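Local coordinates for protein thiamine pyrophosphokinase (Saccharomyces cerevisiae, PDB 1IG0) that makes thiamine diphosphate, an essential cofactor, by transferring the pyrophosphate group of ATP to thiamine, working as a homodimer, at residues B[251-256]-B[283-288]; B[204-209]-B[225-230]. All coordinates share one frame; numbering follows the deposited sequence.

Interaction 1. Residues B[251-256]-B[283-288]. With VIB (3-(4-amino-2-methyl-pyrimidin-5-ylmethyl)-5-(2-hydroxy-ethyl)-4-methyl-thiazol-3-ium), chain C.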
loop_
_atom_site.group_PDB
_atom_site.type_symbol
_atom_site.label_atom_id
_atom_site.label_comp_id
_atom_site.label_asym_id
_atom_site.label_seq_id
_atom_site.Cartn_x
_atom_site.Cartn_y
_atom_site.Cartn_z
ATOM N N CYS B 251 -13.034 3.553 -7.341
ATOM C CA CYS B 251 -12.839 2.269 -6.680
ATOM C C CYS B 251 -11.892 1.424 -7.509
ATOM O O CYS B 251 -11.640 1.727 -8.677
ATOM C CB CYS B 251 -14.173 1.534 -6.514
ATOM S SG CYS B 251 -14.967 1.001 -8.053
ATOM N N GLY B 252 -11.370 0.362 -6.908
ATOM C CA GLY B 252 -10.454 -0.500 -7.624
ATOM C C GLY B 252 -10.568 -1.952 -7.215
ATOM O O GLY B 252 -10.817 -2.265 -6.050
ATOM N N LEU B 253 -10.404 -2.843 -8.187
ATOM C CA LEU B 253 -10.458 -4.279 -7.941
ATOM C C LEU B 253 -9.000 -4.713 -7.864
ATOM O O LEU B 253 -8.304 -4.753 -8.877
ATOM C CB LEU B 253 -11.187 -4.989 -9.086
ATOM C CG LEU B 253 -12.715 -4.830 -9.116
ATOM C CD1 LEU B 253 -13.102 -3.360 -9.220
ATOM C CD2 LEU B 253 -13.281 -5.614 -10.288
ATOM N N LEU B 254 -8.549 -5.050 -6.660
ATOM C CA LEU B 254 -7.151 -5.395 -6.438
ATOM C C LEU B 254 -6.844 -6.845 -6.081
ATOM O O LEU B 254 -7.131 -7.291 -4.969
ATOM C CB LEU B 254 -6.607 -4.483 -5.339
ATOM C CG LEU B 254 -7.163 -3.054 -5.407
ATOM C CD1 LEU B 254 -6.781 -2.283 -4.152
ATOM C CD2 LEU B 254 -6.642 -2.354 -6.659
ATOM N N PRO B 255 -6.243 -7.597 -7.020
ATOM C CA PRO B 255 -5.893 -9.000 -6.790
ATOM C C PRO B 255 -4.534 -9.082 -6.097
ATOM O O PRO B 255 -3.588 -9.674 -6.618
ATOM C CB PRO B 255 -5.865 -9.573 -8.200
ATOM C CG PRO B 255 -5.271 -8.441 -8.980
ATOM C CD PRO B 255 -6.037 -7.238 -8.437
ATOM N N ILE B 256 -4.448 -8.473 -4.921
ATOM C CA ILE B 256 -3.213 -8.453 -4.151
ATOM C C ILE B 256 -2.906 -9.838 -3.591
ATOM O O ILE B 256 -3.747 -10.453 -2.943
ATOM C CB ILE B 256 -3.318 -7.450 -2.981
ATOM C CG1 ILE B 256 -3.861 -6.113 -3.491
ATOM C CG2 ILE B 256 -1.949 -7.249 -2.334
ATOM C CD1 ILE B 256 -4.136 -5.100 -2.389
ATOM N N ARG B 283 -2.594 -6.178 -15.256
ATOM C CA ARG B 283 -4.016 -6.120 -15.565
ATOM C C ARG B 283 -4.819 -5.960 -14.283
ATOM O O ARG B 283 -5.301 -6.935 -13.706
ATOM C CB ARG B 283 -4.457 -7.383 -16.308
ATOM C CG ARG B 283 -4.012 -7.431 -17.765
ATOM C CD ARG B 283 -4.352 -8.770 -18.403
ATOM N NE ARG B 283 -5.765 -9.109 -18.253
ATOM C CZ ARG B 283 -6.736 -8.670 -19.048
ATOM N NH1 ARG B 283 -6.453 -7.873 -20.069
ATOM N NH2 ARG B 283 -7.993 -9.015 -18.810
ATOM N N VAL B 284 -4.955 -4.713 -13.846
ATOM C CA VAL B 284 -5.688 -4.382 -12.631
ATOM C C VAL B 284 -6.618 -3.205 -12.893
ATOM O O VAL B 284 -6.194 -2.176 -13.421
ATOM C CB VAL B 284 -4.722 -3.995 -11.488
ATOM C CG1 VAL B 284 -5.506 -3.548 -10.265
ATOM C CG2 VAL B 284 -3.831 -5.175 -11.140
ATOM N N SER B 285 -7.884 -3.362 -12.524
ATOM C CA SER B 285 -8.863 -2.305 -12.719
ATOM C C SER B 285 -8.690 -1.221 -11.662
ATOM O O SER B 285 -9.176 -1.348 -10.538
ATOM C CB SER B 285 -10.281 -2.873 -12.650
ATOM O OG SER B 285 -11.243 -1.859 -12.895
ATOM N N SER B 286 -7.980 -0.157 -12.022
ATOM C CA SER B 286 -7.755 0.951 -11.105
ATOM C C SER B 286 -8.473 2.170 -11.654
ATOM O O SER B 286 -8.718 2.260 -12.854
ATOM C CB SER B 286 -6.258 1.242 -10.958
ATOM O OG SER B 286 -5.670 1.599 -12.196
ATOM N N SER B 287 -8.810 3.105 -10.775
ATOM C CA SER B 287 -9.518 4.311 -11.184
ATOM C C SER B 287 -10.864 4.001 -11.830
ATOM O O SER B 287 -11.295 4.691 -12.756
ATOM C CB SER B 287 -8.665 5.137 -12.151
ATOM O OG SER B 287 -7.549 5.704 -11.487
ATOM N N ASN B 288 -11.523 2.950 -11.356
ATOM C CA ASN B 288 -12.834 2.602 -11.882
ATOM C C ASN B 288 -13.794 3.393 -10.997
ATOM O O ASN B 288 -13.354 4.149 -10.128
ATOM C CB ASN B 288 -13.103 1.103 -11.734
ATOM C CG ASN B 288 -14.049 0.568 -12.801
ATOM O OD1 ASN B 288 -15.009 1.233 -13.195
ATOM N ND2 ASN B 288 -13.787 -0.649 -13.262
HETATM C CM2 VIB C . -11.150 -2.557 -16.681
HETATM N N4A VIB C . -10.208 1.945 -18.524
HETATM C CM4 VIB C . -9.841 6.080 -15.561
HETATM O O1 VIB C . -5.351 6.029 -14.087
HETATM C C7 VIB C . -6.253 7.103 -14.370
HETATM C C6 VIB C . -6.879 6.899 -15.775
HETATM C C2 VIB C . -7.844 3.137 -16.146
HETATM S S1 VIB C . -6.315 4.068 -16.195
HETATM C C5 VIB C . -7.408 5.473 -15.902
HETATM C C4 VIB C . -8.710 5.092 -15.805
HETATM N N3 VIB C . -8.882 3.824 -15.950
HETATM C C7A VIB C . -10.215 3.161 -15.887
HETATM C C4A VIB C . -10.447 1.127 -17.402
HETATM N N3A VIB C . -10.673 -0.254 -17.588
HETATM C C2A VIB C . -10.911 -1.086 -16.483
HETATM N N1A VIB C . -10.927 -0.534 -15.189
HETATM C C6A VIB C . -10.701 0.844 -14.999
HETATM C C5A VIB C . -10.462 1.683 -16.102
HETATM O O HOH W 1 -8.730 -5.820 -11.388
#
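Cys251 and Asn288 form an antiparallel hydrogen-bonded pair: Cys251 N donates to Asn288 O (2.9 Å), and Asn288 N returns a more bent bond to Cys251 O (2.9 Å). Their side chains share one face. Cys251 SG lies over the backbone carbonyl of Asn288, 4.0 Å from its C, while the Asn288 CB rests 3.4 Å from Cys251 O. Farther along, Leu253 N donates to Ser285 O, and a water bridges the two backbones, donating to Leu253 O and accepting from Ser285 N. Ser287, with a left-handed backbone, turns the chain at a corner between Ser286 and Asn288. Segment 283-288, in the vitamin B1 binding region, lines one side of the thiamine pocket, and the site is shared across the dimer: Gln122 O of the second subunit also bonds the ligand, and Asp197 of the second subunit accepts from Ser287 N. Ser285 OG, set opposite its backbone N (chi1 -178°), donates to the pyrimidine N1A at 2.7 Å. The same oxygen accepts from Asn288 ND2 at 2.8 Å and nearly in the amide plane, so this bond helps set how the hydroxyl is turned. The amide's other N-H goes to Trp270 O. With an alanine at Asn288, the Ser285 hydroxyl would probably be left without its amide donor, freer to rotate away from N1A, and Trp270 O would lose its mate. Ser287 CB packs 3.7 Å from the thiazolium C4. At the far end, Val284 sets CG1 against Leu254 CD2 and CG2 against Pro255 CD (4.1 Å), where Pro255 centres an inverse gamma turn.

Interaction 2. Residues B[204-209]-B[225-230]; sequences TQLYTL and DLIFLI
The helical turn that presses Leu206 and Tyr207 onto Leu229 is held by the backbone bond from Thr208 N to Thr204 O, 2.8 Å long. It belongs to helix 196-212, the connection of a beta-alpha-beta crossover between the parallel strands 184-189 and 216-221; strand 225-230 then folds back antiparallel beside 216-221 in a hairpin. The axes of the 204-209 and 225-230 segments come within 8.3 Å and run roughly together, their N-to-C directions 32° apart. Contact is purely apolar between side chains. Leu206 points down at the strand, its CB 4.3 Å from Leu229 CB, and its two methyls divide the surface between them: CD1 reaches Ile227 CG2 (4.2 Å), whereas CD2 sits over the backbone, 4.1 Å from Phe228 CA. Leu218 and Tyr220 of strand 216-221 and Ile305 of strand 304-310 also touch Leu206, which places it over the sheet across several strands. Phe228 points to the other side of the sheet, onto Leu27 and Leu30, while Ile227 also meets Phe196 of the second subunit. Leu229 rises toward the helix with CG opposite its backbone N (chi1 -173°), a setting that carries the branch up beneath the helical backbone between Leu206 and Tyr207. The Tyr207 side chain crosses it at about a right angle, its CD2 4.1 Å from Leu229 CD1. That same methyl also meets the main chain of the helix, with CD1 of Leu229 only 3.3 Å from Leu206 O.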
loop_
_atom_site.group_PDB
_atom_site.type_symbol
_atom_site.label_atom_id
_atom_site.label_comp_id
_atom_site.label_asym_id
_atom_site.label_seq_id
_atom_site.Cartn_x
_atom_site.Cartn_y
_atom_site.Cartn_z
ATOM N N THR B 204 -2.720 -8.894 4.224
ATOM C CA THR B 204 -2.770 -10.335 4.462
ATOM C C THR B 204 -3.892 -10.678 5.442
ATOM O O THR B 204 -4.538 -11.721 5.317
ATOM C CB THR B 204 -1.440 -10.884 5.036
ATOM O OG1 THR B 204 -1.235 -10.384 6.365
ATOM C CG2 THR B 204 -0.276 -10.474 4.155
ATOM N N GLN B 205 -4.118 -9.801 6.417
ATOM C CA GLN B 205 -5.160 -10.016 7.418
ATOM C C GLN B 205 -6.533 -10.200 6.777
ATOM O O GLN B 205 -7.337 -11.011 7.237
ATOM C CB GLN B 205 -5.209 -8.838 8.396
ATOM C CG GLN B 205 -4.044 -8.759 9.380
ATOM C CD GLN B 205 -4.069 -9.866 10.426
ATOM O OE1 GLN B 205 -5.126 -10.411 10.746
ATOM N NE2 GLN B 205 -2.903 -10.185 10.981
ATOM N N LEU B 206 -6.809 -9.441 5.721
ATOM C CA LEU B 206 -8.090 -9.555 5.032
ATOM C C LEU B 206 -8.275 -10.979 4.511
ATOM O O LEU B 206 -9.361 -11.555 4.613
ATOM C CB LEU B 206 -8.164 -8.560 3.869
ATOM C CG LEU B 206 -8.297 -7.085 4.260
ATOM C CD1 LEU B 206 -8.107 -6.200 3.041
ATOM C CD2 LEU B 206 -9.660 -6.847 4.893
ATOM N N TYR B 207 -7.204 -11.542 3.959
ATOM C CA TYR B 207 -7.243 -12.900 3.425
ATOM C C TYR B 207 -7.240 -13.969 4.517
ATOM O O TYR B 207 -8.066 -14.883 4.497
ATOM C CB TYR B 207 -6.055 -13.151 2.491
ATOM C CG TYR B 207 -6.119 -12.429 1.160
ATOM C CD1 TYR B 207 -5.358 -11.285 0.928
ATOM C CD2 TYR B 207 -6.922 -12.908 0.121
ATOM C CE1 TYR B 207 -5.388 -10.634 -0.307
ATOM C CE2 TYR B 207 -6.961 -12.264 -1.119
ATOM C CZ TYR B 207 -6.190 -11.129 -1.326
ATOM O OH TYR B 207 -6.213 -10.501 -2.553
ATOM N N THR B 208 -6.316 -13.858 5.469
ATOM C CA THR B 208 -6.210 -14.848 6.541
ATOM C C THR B 208 -7.420 -14.919 7.471
ATOM O O THR B 208 -7.852 -16.011 7.842
ATOM C CB THR B 208 -4.938 -14.627 7.393
ATOM O OG1 THR B 208 -4.960 -13.317 7.971
ATOM C CG2 THR B 208 -3.695 -14.780 6.533
ATOM N N LEU B 209 -7.960 -13.770 7.862
ATOM C CA LEU B 209 -9.128 -13.764 8.737
ATOM C C LEU B 209 -10.311 -14.393 8.010
ATOM O O LEU B 209 -11.085 -15.146 8.594
ATOM C CB LEU B 209 -9.488 -12.336 9.154
ATOM C CG LEU B 209 -8.531 -11.640 10.128
ATOM C CD1 LEU B 209 -9.012 -10.221 10.394
ATOM C CD2 LEU B 209 -8.454 -12.430 11.430
ATOM N N ASP B 225 -9.461 5.958 1.631
ATOM C CA ASP B 225 -10.168 4.746 1.241
ATOM C C ASP B 225 -10.776 3.894 2.338
ATOM O O ASP B 225 -10.494 4.042 3.529
ATOM C CB ASP B 225 -9.225 3.823 0.460
ATOM C CG ASP B 225 -8.618 4.485 -0.752
ATOM O OD1 ASP B 225 -9.294 4.533 -1.799
ATOM O OD2 ASP B 225 -7.463 4.955 -0.657
ATOM N N LEU B 226 -11.626 2.988 1.874
ATOM C CA LEU B 226 -12.253 1.967 2.688
ATOM C C LEU B 226 -11.673 0.771 1.942
ATOM O O LEU B 226 -11.819 0.665 0.722
ATOM C CB LEU B 226 -13.778 1.984 2.555
ATOM C CG LEU B 226 -14.553 3.009 3.384
ATOM C CD1 LEU B 226 -16.042 2.857 3.110
ATOM C CD2 LEU B 226 -14.263 2.796 4.862
ATOM N N ILE B 227 -10.981 -0.105 2.655
ATOM C CA ILE B 227 -10.366 -1.257 2.017
ATOM C C ILE B 227 -10.893 -2.510 2.682
ATOM O O ILE B 227 -10.797 -2.662 3.900
ATOM C CB ILE B 227 -8.832 -1.192 2.154
ATOM C CG1 ILE B 227 -8.327 0.157 1.629
ATOM C CG2 ILE B 227 -8.183 -2.336 1.385
ATOM C CD1 ILE B 227 -6.861 0.430 1.925
ATOM N N PHE B 228 -11.458 -3.404 1.880
ATOM C CA PHE B 228 -12.023 -4.635 2.409
ATOM C C PHE B 228 -11.995 -5.766 1.392
ATOM O O PHE B 228 -11.655 -5.559 0.228
ATOM C CB PHE B 228 -13.456 -4.372 2.874
ATOM C CG PHE B 228 -14.336 -3.784 1.810
ATOM C CD1 PHE B 228 -15.203 -4.591 1.083
ATOM C CD2 PHE B 228 -14.287 -2.423 1.524
ATOM C CE1 PHE B 228 -16.012 -4.049 0.084
ATOM C CE2 PHE B 228 -15.089 -1.874 0.527
ATOM C CZ PHE B 228 -15.954 -2.688 -0.194
ATOM N N LEU B 229 -12.361 -6.964 1.835
ATOM C CA LEU B 229 -12.345 -8.121 0.954
ATOM C C LEU B 229 -13.697 -8.432 0.331
ATOM O O LEU B 229 -14.739 -8.327 0.979
ATOM C CB LEU B 229 -11.829 -9.347 1.713
ATOM C CG LEU B 229 -11.580 -10.618 0.894
ATOM C CD1 LEU B 229 -10.448 -11.415 1.519
ATOM C CD2 LEU B 229 -12.853 -11.445 0.816
ATOM N N ILE B 230 -13.654 -8.806 -0.944
ATOM C CA ILE B 230 -14.838 -9.171 -1.706
ATOM C C ILE B 230 -14.793 -10.681 -1.937
ATOM O O ILE B 230 -13.876 -11.192 -2.580
ATOM C CB ILE B 230 -14.861 -8.444 -3.073
ATOM C CG1 ILE B 230 -15.167 -6.958 -2.864
ATOM C CG2 ILE B 230 -15.873 -9.096 -4.004
ATOM C CD1 ILE B 230 -16.518 -6.692 -2.232
#

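Along the chain, interaction 2 comes first, closing the path from helix 196-212 through strand 216-221 into strand 225-230. Interaction 1 opens after it and brings 283-288 back to 251-256 across 26 intervening residues rich in strand, so the two loops follow in series and neither nests nor crosses. Both reach the same mixed sheet: interaction 2 covers an inner part with a helix, and interaction 1 completes an outer edge, with strand 304-310 between 225-230 and 248-254. Their centres are 14 Å apart, yet they touch through a probable, weak hydrogen bond between Tyr207 OH and Ile256 O. Each also abuts the second subunit.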